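Local coordinates for protein aromatic amino acid aminotransferase I (Candida albicans WO-1, PDB 6HNU) that probably transfers amino groups from aromatic amino acids to 2-oxoglutarate with the help of pyridoxal 5'-phosphate, at residues 363-377 / 466-479. Numbering follows the deposited sequence. Where two conformers were deposited one is given.
Sequences YTHKRDVAIDALDQF and YAAVPLDQLVVGLE
Lys366 on one helix lies against Tyr466 in the loop that leads to the other, their CA atoms 5.7 Å apart; beyond the loop, helix 471-479 runs nearly parallel to 363-377, their axes 9.3 Å apart at closest approach and crossing at -25°. The contact joins the long helix 334-377 to the C-terminal helix beside strand 393-399, where Phe394 also touches Tyr466, Leu374 and Leu478, while Leu49 of the second subunit packs on Tyr363 and Lys366. Small residues suit the interface: Ala370 and Ala373 leave room for larger side chains from the partner helix. Leu474 CD2 rests 3.7 Å from Ala370 CB, and Leu478 CD1 packs on Ala373 and Leu374. Farther out, Val369 CG1 meets Val475 CG2 at 3.8 Å, the two side chains crossing at about a right angle.

At the loop end, Tyr466 lays its ring flat on the first helix. With chi1 at 40°, CG sits between backbone N and carbonyl carbon, and one ring face receives Arg367 CA 3.9 Å from its centroid, a CH-pi contact; Tyr363 CD2 comes to the ring edge. The phenol hydroxyl is hydrogen-bonded to Gly391 O. Lys366 suits its place by having two natures: its methylenes pass Tyr466 and Leu471, while NZ, turned by the bend at chi4, donates to a water that in turn donates to the carbonyl oxygens of Tyr466 and Val469.

At the far end Phe377 is sandwiched: Gln376 CD lies off-centre over one face, and Glu479 CB stands centrally over the other, 3.7 Å from the centroid. The aliphatic part of Glu479 thus packs on the ring, with OE2 3.2 Å from Phe377 CE1. A second water bridges Glu479 O and, weakly, Phe377 O.

The direct contacts are mostly apolar and CH-pi, with a few oxygens set against carbon, so shape and burial hold the helices together and water provides the polar linkage.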
loop_
_atom_site.group_PDB
_atom_site.type_symbol
_atom_site.label_atom_id
_atom_site.label_comp_id
_atom_site.label_asym_id
_atom_site.label_seq_id
_atom_site.Cartn_x
_atom_site.Cartn_y
_atom_site.Cartn_z
ATOM N N TYR B 363 10.062 -19.033 -20.280
ATOM C CA TYR B 363 9.791 -19.967 -19.146
ATOM C C TYR B 363 9.740 -21.415 -19.637
ATOM O O TYR B 363 10.332 -22.265 -18.918
ATOM C CB TYR B 363 8.542 -19.570 -18.351
ATOM C CG TYR B 363 8.888 -18.549 -17.299
ATOM C CD1 TYR B 363 9.111 -17.237 -17.632
ATOM C CD2 TYR B 363 9.095 -18.921 -15.980
ATOM C CE1 TYR B 363 9.472 -16.292 -16.695
ATOM C CE2 TYR B 363 9.461 -17.992 -15.025
ATOM C CZ TYR B 363 9.625 -16.668 -15.371
ATOM O OH TYR B 363 10.017 -15.723 -14.479
ATOM N N THR B 364 9.092 -21.713 -20.764
ATOM C CA THR B 364 9.064 -23.083 -21.363
ATOM C C THR B 364 10.486 -23.636 -21.463
ATOM O O THR B 364 10.719 -24.781 -21.000
ATOM C CB THR B 364 8.370 -23.082 -22.729
ATOM O OG1 THR B 364 6.984 -22.784 -22.524
ATOM C CG2 THR B 364 8.523 -24.407 -23.437
ATOM N N HIS B 365 11.421 -22.830 -21.942
ATOM C CA HIS B 365 12.824 -23.289 -22.147
ATOM C C HIS B 365 13.487 -23.546 -20.788
ATOM O O HIS B 365 14.136 -24.626 -20.648
ATOM C CB HIS B 365 13.616 -22.330 -23.032
ATOM C CG HIS B 365 15.030 -22.782 -23.205
ATOM N ND1 HIS B 365 15.336 -24.022 -23.731
ATOM C CD2 HIS B 365 16.200 -22.191 -22.893
ATOM C CE1 HIS B 365 16.645 -24.181 -23.719
ATOM N NE2 HIS B 365 17.196 -23.077 -23.207
ATOM N N LYS B 366 13.331 -22.621 -19.824
ATOM C CA LYS B 366 13.899 -22.750 -18.450
ATOM C C LYS B 366 13.416 -24.048 -17.821
ATOM O O LYS B 366 14.265 -24.760 -17.260
ATOM C CB LYS B 366 13.489 -21.595 -17.539
ATOM C CG LYS B 366 14.070 -20.245 -17.909
ATOM C CD LYS B 366 13.574 -19.150 -16.995
ATOM C CE LYS B 366 13.836 -17.771 -17.557
ATOM N NZ LYS B 366 15.280 -17.509 -17.731
ATOM N N ARG B 367 12.121 -24.321 -17.906
ATOM C CA ARG B 367 11.475 -25.541 -17.375
ATOM C C ARG B 367 12.066 -26.800 -18.050
ATOM O O ARG B 367 12.352 -27.804 -17.324
ATOM C CB ARG B 367 9.967 -25.442 -17.574
ATOM C CG ARG B 367 9.191 -26.634 -17.043
ATOM C CD ARG B 367 9.214 -27.906 -17.874
ATOM N NE ARG B 367 9.071 -27.659 -19.315
ATOM C CZ ARG B 367 7.925 -27.428 -19.936
ATOM N NH1 ARG B 367 7.900 -27.253 -21.258
ATOM N NH2 ARG B 367 6.796 -27.409 -19.252
ATOM N N ASP B 368 12.259 -26.780 -19.378
ATOM C CA ASP B 368 12.787 -27.969 -20.103
ATOM C C ASP B 368 14.189 -28.272 -19.582
ATOM O O ASP B 368 14.483 -29.460 -19.341
ATOM C CB ASP B 368 12.848 -27.724 -21.607
ATOM C CG ASP B 368 11.492 -27.582 -22.253
ATOM O OD1 ASP B 368 10.499 -28.117 -21.686
ATOM O OD2 ASP B 368 11.453 -26.942 -23.330
ATOM N N VAL B 369 15.009 -27.247 -19.379
ATOM C CA VAL B 369 16.426 -27.400 -18.960
ATOM C C VAL B 369 16.462 -27.939 -17.525
ATOM O O VAL B 369 17.254 -28.884 -17.238
ATOM C CB VAL B 369 17.184 -26.075 -19.136
ATOM C CG1 VAL B 369 18.500 -26.033 -18.365
ATOM C CG2 VAL B 369 17.404 -25.808 -20.620
ATOM N N ALA B 370 15.630 -27.379 -16.648
ATOM C CA ALA B 370 15.484 -27.825 -15.245
ATOM C C ALA B 370 15.108 -29.302 -15.201
ATOM O O ALA B 370 15.818 -30.051 -14.515
ATOM C CB ALA B 370 14.462 -26.985 -14.525
ATOM N N ILE B 371 14.039 -29.699 -15.870
ATOM C CA ILE B 371 13.449 -31.054 -15.757
ATOM C C ILE B 371 14.338 -32.080 -16.475
ATOM O O ILE B 371 14.458 -33.225 -15.968
ATOM C CB ILE B 371 12.017 -31.060 -16.282
ATOM C CG1 ILE B 371 11.144 -30.087 -15.480
ATOM C CG2 ILE B 371 11.448 -32.474 -16.292
ATOM C CD1 ILE B 371 11.155 -30.311 -13.969
ATOM N N ASP B 372 14.920 -31.719 -17.614
ATOM C CA ASP B 372 15.978 -32.557 -18.251
ATOM C C ASP B 372 17.102 -32.822 -17.233
ATOM O O ASP B 372 17.598 -33.961 -17.169
ATOM C CB ASP B 372 16.547 -31.866 -19.492
ATOM C CG ASP B 372 15.638 -31.868 -20.702
ATOM O OD1 ASP B 372 14.587 -32.526 -20.656
ATOM O OD2 ASP B 372 16.004 -31.198 -21.689
ATOM N N ALA B 373 17.522 -31.816 -16.474
ATOM C CA ALA B 373 18.598 -31.983 -15.484
ATOM C C ALA B 373 18.093 -32.874 -14.328
ATOM O O ALA B 373 18.833 -33.816 -13.948
ATOM C CB ALA B 373 19.154 -30.646 -15.074
ATOM N N LEU B 374 16.859 -32.696 -13.838
ATOM C CA LEU B 374 16.294 -33.596 -12.789
ATOM C C LEU B 374 16.351 -35.045 -13.301
ATOM O O LEU B 374 16.768 -35.953 -12.543
ATOM C CB LEU B 374 14.846 -33.226 -12.453
ATOM C CG LEU B 374 14.616 -31.951 -11.645
ATOM C CD1 LEU B 374 13.151 -31.894 -11.223
ATOM C CD2 LEU B 374 15.540 -31.845 -10.427
ATOM N N ASP B 375 15.896 -35.271 -14.530
ATOM C CA ASP B 375 15.763 -36.634 -15.112
ATOM C C ASP B 375 17.147 -37.306 -15.144
ATOM O O ASP B 375 17.257 -38.520 -14.826
ATOM C CB ASP B 375 15.159 -36.551 -16.510
ATOM C CG ASP B 375 14.978 -37.893 -17.175
ATOM O OD1 ASP B 375 14.439 -38.816 -16.523
ATOM O OD2 ASP B 375 15.363 -37.986 -18.352
ATOM N N GLN B 376 18.154 -36.523 -15.487
ATOM C CA GLN B 376 19.536 -36.979 -15.718
ATOM C C GLN B 376 20.223 -37.273 -14.383
ATOM O O GLN B 376 20.926 -38.295 -14.311
ATOM C CB GLN B 376 20.260 -35.866 -16.460
ATOM C CG GLN B 376 21.639 -36.212 -16.976
ATOM C CD GLN B 376 22.249 -34.990 -17.616
ATOM O OE1 GLN B 376 23.432 -34.702 -17.437
ATOM N NE2 GLN B 376 21.439 -34.239 -18.354
ATOM N N PHE B 377 20.081 -36.385 -13.391
ATOM C CA PHE B 377 21.033 -36.279 -12.262
ATOM C C PHE B 377 20.467 -36.857 -10.970
ATOM O O PHE B 377 21.276 -37.235 -10.104
ATOM C CB PHE B 377 21.463 -34.830 -12.071
ATOM C CG PHE B 377 22.418 -34.336 -13.118
ATOM C CD1 PHE B 377 23.626 -34.983 -13.330
ATOM C CD2 PHE B 377 22.123 -33.216 -13.878
ATOM C CE1 PHE B 377 24.522 -34.517 -14.283
ATOM C CE2 PHE B 377 23.007 -32.769 -14.848
ATOM C CZ PHE B 377 24.212 -33.411 -15.039
ATOM N N TYR B 466 13.644 -22.277 -11.530
ATOM C CA TYR B 466 14.468 -22.165 -12.765
ATOM C C TYR B 466 14.455 -20.715 -13.274
ATOM O O TYR B 466 15.015 -20.476 -14.335
ATOM C CB TYR B 466 14.002 -23.171 -13.819
ATOM C CG TYR B 466 12.508 -23.358 -13.941
ATOM C CD1 TYR B 466 11.709 -22.391 -14.534
ATOM C CD2 TYR B 466 11.889 -24.497 -13.470
ATOM C CE1 TYR B 466 10.342 -22.572 -14.633
ATOM C CE2 TYR B 466 10.526 -24.714 -13.583
ATOM C CZ TYR B 466 9.749 -23.723 -14.173
ATOM O OH TYR B 466 8.409 -23.870 -14.243
ATOM N N ALA B 467 13.892 -19.764 -12.525
ATOM C CA ALA B 467 13.764 -18.347 -12.952
ATOM C C ALA B 467 14.845 -17.446 -12.321
ATOM O O ALA B 467 14.878 -16.230 -12.630
ATOM C CB ALA B 467 12.382 -17.869 -12.589
ATOM N N ALA B 468 15.656 -17.963 -11.395
ATOM C CA ALA B 468 16.448 -17.111 -10.474
ATOM C C ALA B 468 17.869 -16.926 -11.009
ATOM O O ALA B 468 18.436 -15.819 -10.749
ATOM C CB ALA B 468 16.447 -17.667 -9.059
ATOM N N VAL B 469 18.429 -17.948 -11.682
ATOM C CA VAL B 469 19.869 -17.986 -12.091
ATOM C C VAL B 469 19.963 -18.348 -13.571
ATOM O O VAL B 469 19.086 -19.007 -14.139
ATOM C CB VAL B 469 20.732 -18.970 -11.256
ATOM C CG1 VAL B 469 20.798 -18.624 -9.772
ATOM C CG2 VAL B 469 20.289 -20.400 -11.450
ATOM N N PRO B 470 21.081 -17.963 -14.219
ATOM C CA PRO B 470 21.399 -18.428 -15.573
ATOM C C PRO B 470 21.303 -19.952 -15.692
ATOM O O PRO B 470 21.566 -20.610 -14.696
ATOM C CB PRO B 470 22.854 -17.957 -15.750
ATOM C CG PRO B 470 22.950 -16.718 -14.879
ATOM C CD PRO B 470 22.105 -17.060 -13.665
ATOM N N LEU B 471 20.961 -20.480 -16.875
ATOM C CA LEU B 471 20.504 -21.881 -17.056
ATOM C C LEU B 471 21.673 -22.863 -16.923
ATOM O O LEU B 471 21.415 -24.050 -16.643
ATOM C CB LEU B 471 19.798 -22.020 -18.401
ATOM C CG LEU B 471 18.412 -21.377 -18.447
ATOM C CD1 LEU B 471 17.754 -21.572 -19.808
ATOM C CD2 LEU B 471 17.516 -21.916 -17.334
ATOM N N ASP B 472 22.901 -22.387 -17.098
ATOM C CA ASP B 472 24.121 -23.219 -16.937
ATOM C C ASP B 472 24.320 -23.470 -15.436
ATOM O O ASP B 472 24.660 -24.602 -15.088
ATOM C CB ASP B 472 25.340 -22.561 -17.590
ATOM C CG ASP B 472 25.688 -21.207 -17.005
ATOM O OD1 ASP B 472 24.750 -20.475 -16.634
ATOM O OD2 ASP B 472 26.884 -20.892 -16.927
ATOM N N GLN B 473 24.143 -22.437 -14.600
ATOM C CA GLN B 473 24.266 -22.528 -13.118
ATOM C C GLN B 473 23.118 -23.388 -12.577
ATOM O O GLN B 473 23.348 -24.101 -11.575
ATOM C CB GLN B 473 24.336 -21.144 -12.475
ATOM C CG GLN B 473 25.598 -20.377 -12.842
ATOM C CD GLN B 473 26.822 -21.267 -12.856
ATOM O OE1 GLN B 473 27.106 -21.979 -11.892
ATOM N NE2 GLN B 473 27.562 -21.239 -13.957
ATOM N N LEU B 474 21.958 -23.374 -13.239
ATOM C CA LEU B 474 20.833 -24.280 -12.916
ATOM C C LEU B 474 21.308 -25.733 -13.052
ATOM O O LEU B 474 21.055 -26.540 -12.118
ATOM C CB LEU B 474 19.647 -24.014 -13.843
ATOM C CG LEU B 474 18.485 -24.988 -13.679
ATOM C CD1 LEU B 474 17.949 -24.927 -12.254
ATOM C CD2 LEU B 474 17.375 -24.688 -14.666
ATOM N N VAL B 475 21.940 -26.091 -14.175
ATOM C CA VAL B 475 22.338 -27.506 -14.456
ATOM C C VAL B 475 23.405 -27.916 -13.432
ATOM O O VAL B 475 23.303 -29.040 -12.899
ATOM C CB VAL B 475 22.820 -27.693 -15.910
ATOM C CG1 VAL B 475 23.447 -29.063 -16.140
ATOM C CG2 VAL B 475 21.691 -27.456 -16.902
ATOM N N VAL B 476 24.357 -27.026 -13.167
ATOM C CA VAL B 476 25.419 -27.209 -12.136
ATOM C C VAL B 476 24.724 -27.542 -10.811
ATOM O O VAL B 476 25.099 -28.550 -10.156
ATOM C CB VAL B 476 26.307 -25.956 -11.993
ATOM C CG1 VAL B 476 27.137 -25.975 -10.712
ATOM C CG2 VAL B 476 27.222 -25.750 -13.196
ATOM N N GLY B 477 23.765 -26.696 -10.417
ATOM C CA GLY B 477 23.066 -26.808 -9.126
ATOM C C GLY B 477 22.450 -28.172 -8.968
ATOM O O GLY B 477 22.679 -28.806 -7.925
ATOM N N LEU B 478 21.733 -28.624 -9.995
ATOM C CA LEU B 478 20.887 -29.830 -9.918
ATOM C C LEU B 478 21.754 -31.086 -10.010
ATOM O O LEU B 478 21.328 -32.133 -9.486
ATOM C CB LEU B 478 19.871 -29.725 -11.042
ATOM C CG LEU B 478 18.765 -28.715 -10.753
ATOM C CD1 LEU B 478 17.711 -28.813 -11.827
ATOM C CD2 LEU B 478 18.151 -28.983 -9.387
ATOM N N GLU B 479 22.932 -30.975 -10.616
ATOM C CA GLU B 479 23.936 -32.074 -10.589
ATOM C C GLU B 479 24.403 -32.211 -9.136
ATOM O O GLU B 479 24.372 -33.318 -8.625
ATOM C CB GLU B 479 25.092 -31.819 -11.559
ATOM C CG GLU B 479 26.239 -32.802 -11.369
ATOM C CD GLU B 479 27.167 -32.952 -12.562
ATOM O OE1 GLU B 479 27.637 -31.917 -13.078
ATOM O OE2 GLU B 479 27.416 -34.110 -12.965
HETATM O O HOH W 1 16.635 -18.264 -15.436
HETATM O O HOH W 2 24.428 -36.028 -9.550
#